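Local structure of aminomethyltransferase (Bartonella henselae, 3GIR) at residues K85-E90 and A151-L156. The protein belongs to the aminomethyltransferase family and includes a C-terminal barrel domain. Residues are numbered along the deposited sequence; the frame is centred on the assembly and turned at random.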
loop_
_atom_site.group_PDB
_atom_site.type_symbol
_atom_site.label_atom_id
_atom_site.label_comp_id
_atom_site.label_asym_id
_atom_site.label_seq_id
_atom_site.Cartn_x
_atom_site.Cartn_y
_atom_site.Cartn_z
ATOM N N LYS A 85 4.896 9.587 -2.561
ATOM C CA LYS A 85 5.876 10.234 -3.430
ATOM C C LYS A 85 6.022 9.511 -4.738
ATOM O O LYS A 85 6.238 8.305 -4.755
ATOM C CB LYS A 85 7.264 10.360 -2.760
ATOM C CG LYS A 85 8.179 11.351 -3.397
ATOM C CD LYS A 85 7.719 12.800 -3.110
ATOM C CE LYS A 85 8.618 13.828 -3.702
ATOM N NZ LYS A 85 8.129 15.188 -3.286
ATOM N N LEU A 86 5.907 10.276 -5.814
ATOM C CA LEU A 86 6.164 9.779 -7.172
ATOM C C LEU A 86 7.617 10.070 -7.493
ATOM O O LEU A 86 8.098 11.207 -7.282
ATOM C CB LEU A 86 5.293 10.523 -8.171
ATOM C CG LEU A 86 3.967 9.837 -8.431
ATOM C CD1 LEU A 86 3.115 9.913 -7.209
ATOM C CD2 LEU A 86 3.341 10.542 -9.669
ATOM N N ILE A 87 8.323 9.047 -7.932
ATOM C CA ILE A 87 9.664 9.176 -8.403
ATOM C C ILE A 87 9.701 8.689 -9.864
ATOM O O ILE A 87 9.378 7.533 -10.169
ATOM C CB ILE A 87 10.554 8.301 -7.546
ATOM C CG1 ILE A 87 10.616 8.796 -6.092
ATOM C CG2 ILE A 87 12.028 8.302 -8.081
ATOM C CD1 ILE A 87 11.268 7.820 -5.046
ATOM N N ALA A 88 10.111 9.595 -10.765
ATOM C CA ALA A 88 10.296 9.237 -12.193
ATOM C C ALA A 88 11.689 8.665 -12.406
ATOM O O ALA A 88 12.694 9.097 -11.762
ATOM C CB ALA A 88 10.096 10.423 -13.090
ATOM N N VAL A 89 11.750 7.677 -13.269
ATOM C CA VAL A 89 13.039 7.049 -13.613
ATOM C C VAL A 89 13.082 7.102 -15.159
ATOM O O VAL A 89 12.234 6.531 -15.811
ATOM C CB VAL A 89 13.038 5.646 -13.075
ATOM C CG1 VAL A 89 14.268 4.856 -13.600
ATOM C CG2 VAL A 89 12.954 5.675 -11.496
ATOM N N GLU A 90 14.073 7.810 -15.716
ATOM C CA GLU A 90 14.095 8.181 -17.115
ATOM C C GLU A 90 15.533 8.105 -17.637
ATOM O O GLU A 90 16.388 8.661 -16.993
ATOM C CB GLU A 90 13.588 9.638 -17.217
ATOM C CG GLU A 90 13.595 10.199 -18.602
ATOM C CD GLU A 90 12.975 11.582 -18.720
ATOM O OE1 GLU A 90 12.698 12.252 -17.666
ATOM O OE2 GLU A 90 12.799 12.007 -19.888
ATOM N N ALA A 151 14.420 8.339 2.053
ATOM C CA ALA A 151 15.368 7.179 2.037
ATOM C C ALA A 151 15.323 6.380 0.764
ATOM O O ALA A 151 16.376 5.983 0.268
ATOM C CB ALA A 151 15.080 6.208 3.191
ATOM N N ASP A 152 14.133 6.134 0.214
ATOM C CA ASP A 152 13.999 5.398 -1.054
ATOM C C ASP A 152 14.710 6.186 -2.143
ATOM O O ASP A 152 15.454 5.602 -2.911
ATOM C CB ASP A 152 12.556 5.219 -1.531
ATOM C CG ASP A 152 11.733 4.313 -0.687
ATOM O OD1 ASP A 152 12.237 3.622 0.219
ATOM O OD2 ASP A 152 10.471 4.311 -0.958
ATOM N N PHE A 153 14.456 7.486 -2.263
ATOM C CA PHE A 153 15.099 8.303 -3.273
ATOM C C PHE A 153 16.632 8.250 -3.132
ATOM O O PHE A 153 17.335 8.004 -4.111
ATOM C CB PHE A 153 14.625 9.734 -3.237
ATOM C CG PHE A 153 15.274 10.601 -4.315
ATOM C CD1 PHE A 153 14.810 10.558 -5.629
ATOM C CD2 PHE A 153 16.333 11.386 -4.000
ATOM C CE1 PHE A 153 15.425 11.353 -6.593
ATOM C CE2 PHE A 153 16.950 12.156 -4.979
ATOM C CZ PHE A 153 16.475 12.130 -6.233
ATOM N N ALA A 154 17.137 8.370 -1.911
ATOM C CA ALA A 154 18.600 8.355 -1.724
ATOM C C ALA A 154 19.206 7.011 -2.149
ATOM O O ALA A 154 20.244 6.975 -2.812
ATOM C CB ALA A 154 18.929 8.710 -0.309
ATOM N N GLU A 155 18.528 5.930 -1.814
ATOM C CA GLU A 155 19.008 4.617 -2.141
ATOM C C GLU A 155 18.904 4.317 -3.639
ATOM O O GLU A 155 19.845 3.740 -4.250
ATOM C CB GLU A 155 18.325 3.546 -1.297
ATOM C CG GLU A 155 18.821 2.131 -1.622
ATOM C CD GLU A 155 20.324 1.892 -1.255
ATOM O OE1 GLU A 155 20.838 2.581 -0.328
ATOM O OE2 GLU A 155 20.931 1.038 -1.970
ATOM N N LEU A 156 17.817 4.755 -4.280
ATOM C CA LEU A 156 17.697 4.554 -5.726
ATOM C C LEU A 156 18.794 5.303 -6.489
ATOM O O LEU A 156 19.355 4.794 -7.413
ATOM C CB LEU A 156 16.289 5.018 -6.177
ATOM C CG LEU A 156 15.163 4.024 -5.844
ATOM C CD1 LEU A 156 13.784 4.696 -5.963
ATOM C CD2 LEU A 156 15.135 2.782 -6.722
#
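Ile87 on strand 85-90 and Phe153 on helix 149-159 are the residues whose CA atoms come nearest each other across the two segments, 7.5 Å apart. The contact is apolar and centres on Ile87, which meets Phe153 and Leu156. Ile87 CD1 lies 4.3 Å from Phe153 CB and 4.2 Å from the backbone N of Phe153. Ile87 CD1 is also 4.1 Å from Leu156 CD1. These two methyls meet where the side chains cross at a slant, and the Ile87-Leu156 pair is buried between sheet and helix. The second torsion of Ile87 is extended (chi2 168°), and this carries CD1 outward to the helix. The other branch of Ile87, CG2, approaches the Phe153 ring at its edge, near the ring plane; its distance to Phe153 CD1 is 4.3 Å. With chi1 at -179° the Phe153 ring extends out from the helix alongside Ile87.

Strand 85-90 runs between strands 139-144 and 166-169 in an antiparallel sheet, and the helix packs over one face of it. This helix is part of the connection from strand 139-144 to strand 166-169. Both Ile87 and Phe153 touch Val167, on strand 166-169. Leu156 also packs on Leu142 and Leu119 of the sheet, and on Ala101 of helix 94-101. Val89 lies on the same side of its strand as Ile87 and packs against helix 94-101.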